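Long-range contact in rubber oxygenase (Streptomyces sp., PDB 5O1L), which cleaves the double bonds of poly(cis-1,4-isoprene) in natural and synthetic rubber by adding oxygen, using a non-covalently bound b-type heme: residues A132-A144 with F326-I339. Residues are numbered along the deposited sequence; the frame is centred on the assembly and turned at random.
Sequences ALYGLGSGLMSTA and FSRYTLGGEVGDMI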
loop_
_atom_site.group_PDB
_atom_site.type_symbol
_atom_site.label_atom_id
_atom_site.label_comp_id
_atom_site.label_asym_id
_atom_site.label_seq_id
_atom_site.Cartn_x
_atom_site.Cartn_y
_atom_site.Cartn_z
ATOM N N ALA A 132 3.275 11.973 -1.427
ATOM C CA ALA A 132 2.387 12.384 -2.512
ATOM C C ALA A 132 2.122 11.210 -3.449
ATOM O O ALA A 132 1.019 11.005 -3.927
ATOM C CB ALA A 132 2.981 13.544 -3.284
ATOM N N LEU A 133 3.173 10.451 -3.710
ATOM C CA LEU A 133 3.026 9.275 -4.560
ATOM C C LEU A 133 2.162 8.202 -3.955
ATOM O O LEU A 133 1.334 7.640 -4.679
ATOM C CB LEU A 133 4.404 8.711 -4.923
ATOM C CG LEU A 133 5.174 9.592 -5.920
ATOM C CD1 LEU A 133 6.601 9.267 -5.978
ATOM C CD2 LEU A 133 4.559 9.479 -7.328
ATOM N N TYR A 134 2.309 7.894 -2.671
ATOM C CA TYR A 134 1.397 6.967 -2.034
ATOM C C TYR A 134 -0.013 7.476 -2.037
ATOM O O TYR A 134 -0.930 6.741 -2.377
ATOM C CB TYR A 134 1.792 6.645 -0.606
ATOM C CG TYR A 134 3.099 5.877 -0.363
ATOM C CD1 TYR A 134 3.509 4.876 -1.168
ATOM C CD2 TYR A 134 3.830 6.113 0.804
ATOM C CE1 TYR A 134 4.704 4.188 -0.890
ATOM C CE2 TYR A 134 5.014 5.442 1.068
ATOM C CZ TYR A 134 5.420 4.490 0.164
ATOM O OH TYR A 134 6.619 3.857 0.512
ATOM N N GLY A 135 -0.201 8.708 -1.648
ATOM C CA GLY A 135 -1.551 9.236 -1.369
ATOM C C GLY A 135 -2.319 9.484 -2.605
ATOM O O GLY A 135 -3.544 9.135 -2.674
ATOM N N LEU A 136 -1.749 10.156 -3.578
ATOM C CA LEU A 136 -2.426 10.463 -4.806
ATOM C C LEU A 136 -2.181 9.396 -5.789
ATOM O O LEU A 136 -3.167 8.896 -6.320
ATOM C CB LEU A 136 -2.058 11.840 -5.362
ATOM C CG LEU A 136 -2.421 12.946 -4.421
ATOM C CD1 LEU A 136 -1.908 14.257 -4.979
ATOM C CD2 LEU A 136 -3.918 13.020 -4.169
ATOM N N GLY A 137 -0.920 9.008 -6.036
ATOM C CA GLY A 137 -0.591 8.087 -7.072
ATOM C C GLY A 137 -1.132 6.714 -6.780
ATOM O O GLY A 137 -2.070 6.259 -7.450
ATOM N N SER A 138 -0.582 6.033 -5.786
ATOM C CA SER A 138 -1.027 4.660 -5.475
ATOM C C SER A 138 -2.474 4.644 -5.017
ATOM O O SER A 138 -3.235 3.782 -5.422
ATOM C CB SER A 138 -0.163 4.029 -4.375
ATOM O OG SER A 138 1.198 4.088 -4.668
ATOM N N GLY A 139 -2.889 5.643 -4.258
ATOM C CA GLY A 139 -4.286 5.674 -3.789
ATOM C C GLY A 139 -5.294 5.770 -4.922
ATOM O O GLY A 139 -6.246 5.016 -4.974
ATOM N N LEU A 140 -5.074 6.650 -5.893
ATOM C CA LEU A 140 -5.923 6.708 -7.070
ATOM C C LEU A 140 -5.740 5.500 -7.971
ATOM O O LEU A 140 -6.720 4.965 -8.506
ATOM C CB LEU A 140 -5.704 8.000 -7.869
ATOM C CG LEU A 140 -6.383 9.204 -7.236
ATOM C CD1 LEU A 140 -5.890 10.569 -7.719
ATOM C CD2 LEU A 140 -7.895 9.097 -7.411
ATOM N N MET A 141 -4.503 5.000 -8.145
ATOM C CA MET A 141 -4.333 3.824 -8.945
ATOM C C MET A 141 -5.129 2.671 -8.405
ATOM O O MET A 141 -5.567 1.836 -9.215
ATOM C CB MET A 141 -2.840 3.417 -9.006
ATOM C CG MET A 141 -2.583 2.481 -10.146
ATOM S SD MET A 141 -1.030 1.622 -10.089
ATOM C CE MET A 141 0.124 2.866 -9.552
ATOM N N SER A 142 -5.282 2.564 -7.089
ATOM C CA SER A 142 -6.006 1.457 -6.471
ATOM C C SER A 142 -7.456 1.366 -6.977
ATOM O O SER A 142 -7.994 0.254 -7.099
ATOM C CB SER A 142 -5.983 1.569 -4.992
ATOM O OG SER A 142 -6.987 2.477 -4.530
ATOM N N THR A 143 -7.995 2.491 -7.401
ATOM C CA THR A 143 -9.393 2.515 -7.944
ATOM C C THR A 143 -9.471 1.966 -9.339
ATOM O O THR A 143 -10.591 1.687 -9.842
ATOM C CB THR A 143 -10.020 3.932 -7.845
ATOM O OG1 THR A 143 -9.409 4.830 -8.805
ATOM C CG2 THR A 143 -9.902 4.490 -6.473
ATOM N N ALA A 144 -8.323 1.700 -9.966
ATOM C CA ALA A 144 -8.228 0.964 -11.214
ATOM C C ALA A 144 -7.781 -0.499 -11.059
ATOM O O ALA A 144 -7.560 -1.165 -12.048
ATOM C CB ALA A 144 -7.327 1.680 -12.199
ATOM N N PHE A 326 -2.029 17.019 -11.233
ATOM C CA PHE A 326 -0.874 16.340 -10.665
ATOM C C PHE A 326 -1.044 14.825 -10.701
ATOM O O PHE A 326 -0.077 14.088 -10.982
ATOM C CB PHE A 326 -0.572 16.837 -9.253
ATOM C CG PHE A 326 0.774 16.357 -8.754
ATOM C CD1 PHE A 326 1.904 16.915 -9.290
ATOM C CD2 PHE A 326 0.853 15.377 -7.840
ATOM C CE1 PHE A 326 3.147 16.524 -8.888
ATOM C CE2 PHE A 326 2.153 14.898 -7.474
ATOM C CZ PHE A 326 3.204 15.457 -8.027
ATOM N N SER A 327 -2.274 14.349 -10.498
ATOM C CA SER A 327 -2.478 12.901 -10.532
ATOM C C SER A 327 -2.354 12.341 -11.972
ATOM O O SER A 327 -1.836 11.250 -12.211
ATOM C CB SER A 327 -3.807 12.555 -9.948
ATOM O OG SER A 327 -3.840 12.977 -8.608
ATOM N N ARG A 328 -2.799 13.064 -12.984
ATOM C CA ARG A 328 -2.633 12.672 -14.334
ATOM C C ARG A 328 -1.189 12.696 -14.716
ATOM O O ARG A 328 -0.721 11.813 -15.428
ATOM C CB ARG A 328 -3.452 13.586 -15.294
ATOM C CG ARG A 328 -4.923 13.290 -15.192
ATOM C CD ARG A 328 -5.758 14.198 -16.085
ATOM N NE ARG A 328 -5.431 13.918 -17.429
ATOM C CZ ARG A 328 -5.897 12.892 -18.160
ATOM N NH1 ARG A 328 -6.894 12.158 -17.770
ATOM N NH2 ARG A 328 -5.356 12.665 -19.340
ATOM N N TYR A 329 -0.430 13.675 -14.256
ATOM C CA TYR A 329 1.005 13.729 -14.530
ATOM C C TYR A 329 1.695 12.498 -13.908
ATOM O O TYR A 329 2.618 11.955 -14.528
ATOM C CB TYR A 329 1.519 15.007 -13.897
ATOM C CG TYR A 329 3.026 15.111 -13.867
ATOM C CD1 TYR A 329 3.739 15.224 -15.009
ATOM C CD2 TYR A 329 3.701 15.137 -12.658
ATOM C CE1 TYR A 329 5.117 15.283 -14.959
ATOM C CE2 TYR A 329 5.048 15.268 -12.583
ATOM C CZ TYR A 329 5.747 15.358 -13.705
ATOM O OH TYR A 329 7.141 15.452 -13.621
ATOM N N THR A 330 1.278 12.157 -12.720
ATOM C CA THR A 330 1.900 11.069 -11.946
ATOM C C THR A 330 1.535 9.736 -12.544
ATOM O O THR A 330 2.431 8.858 -12.772
ATOM C CB THR A 330 1.465 11.159 -10.534
ATOM O OG1 THR A 330 1.973 12.379 -9.957
ATOM C CG2 THR A 330 2.019 10.016 -9.762
ATOM N N LEU A 331 0.266 9.516 -12.857
ATOM C CA LEU A 331 -0.193 8.216 -13.355
ATOM C C LEU A 331 -0.047 8.033 -14.859
ATOM O O LEU A 331 -0.139 6.876 -15.350
ATOM C CB LEU A 331 -1.626 7.972 -12.946
ATOM C CG LEU A 331 -1.735 7.843 -11.425
ATOM C CD1 LEU A 331 -3.148 8.036 -10.962
ATOM C CD2 LEU A 331 -1.174 6.505 -10.956
ATOM N N GLY A 332 0.063 9.132 -15.557
ATOM C CA GLY A 332 0.022 9.113 -17.038
ATOM C C GLY A 332 -1.388 9.244 -17.507
ATOM O O GLY A 332 -2.365 8.919 -16.821
ATOM N N GLY A 333 -1.522 9.710 -18.735
ATOM C CA GLY A 333 -2.836 9.964 -19.296
ATOM C C GLY A 333 -3.667 8.731 -19.558
ATOM O O GLY A 333 -4.873 8.800 -19.403
ATOM N N GLU A 334 -3.056 7.594 -19.833
ATOM C CA GLU A 334 -3.820 6.347 -20.047
ATOM C C GLU A 334 -4.497 5.871 -18.795
ATOM O O GLU A 334 -5.703 5.598 -18.792
ATOM C CB GLU A 334 -2.952 5.211 -20.568
ATOM C CG GLU A 334 -2.459 5.409 -22.002
ATOM C CD GLU A 334 -1.380 4.388 -22.348
ATOM O OE1 GLU A 334 -0.197 4.821 -22.490
ATOM O OE2 GLU A 334 -1.729 3.160 -22.422
ATOM N N VAL A 335 -3.758 5.837 -17.675
ATOM C CA VAL A 335 -4.420 5.478 -16.454
ATOM C C VAL A 335 -5.336 6.585 -15.958
ATOM O O VAL A 335 -6.375 6.323 -15.385
ATOM C CB VAL A 335 -3.383 5.019 -15.397
ATOM C CG1 VAL A 335 -3.998 4.838 -14.037
ATOM C CG2 VAL A 335 -2.732 3.698 -15.869
ATOM N N GLY A 336 -4.928 7.851 -16.147
ATOM C CA GLY A 336 -5.819 8.899 -15.734
ATOM C C GLY A 336 -7.170 8.845 -16.429
ATOM O O GLY A 336 -8.214 9.063 -15.815
ATOM N N ASP A 337 -7.107 8.532 -17.719
ATOM C CA ASP A 337 -8.357 8.415 -18.552
ATOM C C ASP A 337 -9.183 7.257 -18.069
ATOM O O ASP A 337 -10.371 7.393 -17.900
ATOM C CB ASP A 337 -8.041 8.259 -20.039
ATOM C CG ASP A 337 -7.509 9.544 -20.678
ATOM O OD1 ASP A 337 -7.519 10.659 -20.092
ATOM O OD2 ASP A 337 -7.012 9.455 -21.821
ATOM N N MET A 338 -8.541 6.134 -17.737
ATOM C CA MET A 338 -9.267 4.969 -17.209
ATOM C C MET A 338 -10.013 5.217 -15.940
ATOM O O MET A 338 -11.092 4.715 -15.744
ATOM C CB MET A 338 -8.259 3.880 -16.980
ATOM C CG MET A 338 -8.782 2.522 -16.664
ATOM S SD MET A 338 -7.298 1.565 -16.440
ATOM C CE MET A 338 -6.626 1.309 -18.040
ATOM N N ILE A 339 -9.411 5.990 -15.045
ATOM C CA ILE A 339 -10.004 6.379 -13.812
ATOM C C ILE A 339 -11.068 7.477 -13.967
ATOM O O ILE A 339 -11.844 7.705 -13.069
ATOM C CB ILE A 339 -8.812 6.834 -12.854
ATOM C CG1 ILE A 339 -8.010 5.600 -12.478
ATOM C CG2 ILE A 339 -9.290 7.527 -11.617
ATOM C CD1 ILE A 339 -8.917 4.443 -12.174
#
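Helix-helix packing in the all-helical, globin-like catalytic domain brings Leu133, Gly137 and Leu140 of helix 127-142 against Ser327, Thr330 and Leu331 of helix 320-331. The axes of the segments 132-142 and 326-331 cross at -78°, with a closest approach of 9.3 Å. Gly137 marks the close approach, its CA 6.2 Å from that of Ser327. Beside it, Thr330 CG2 lies 3.6 Å from Leu133 CD2. Thr330 OG1 turns back and donates to Phe326 O within its own helix, while CG2, anti to the backbone N, faces Leu133. The hydroxyl also sits over one face of the Phe326 ring, towards the rim, while Leu136 CD1 meets the ring at its edge. Leu331 lays CD2 against Gly137 O at 3.6 Å and against Met141 CB, and its CD1 touches Leu140 CB. Leu140 CD1 reaches Ser327 OG at 3.3 Å; this hydroxyl is bonded to Ile323 O. After the break at Gly332, helix 333-339 carries Ile339 against Thr143 and Ala144. Here Thr143 OG1 is hydrogen-bonded to Thr304 OG1 of helix 298-313. With chi1 at 72°, Thr143 OG1 also turns back to Leu140 O and bonds it at 2.7 Å in the carbonyl plane.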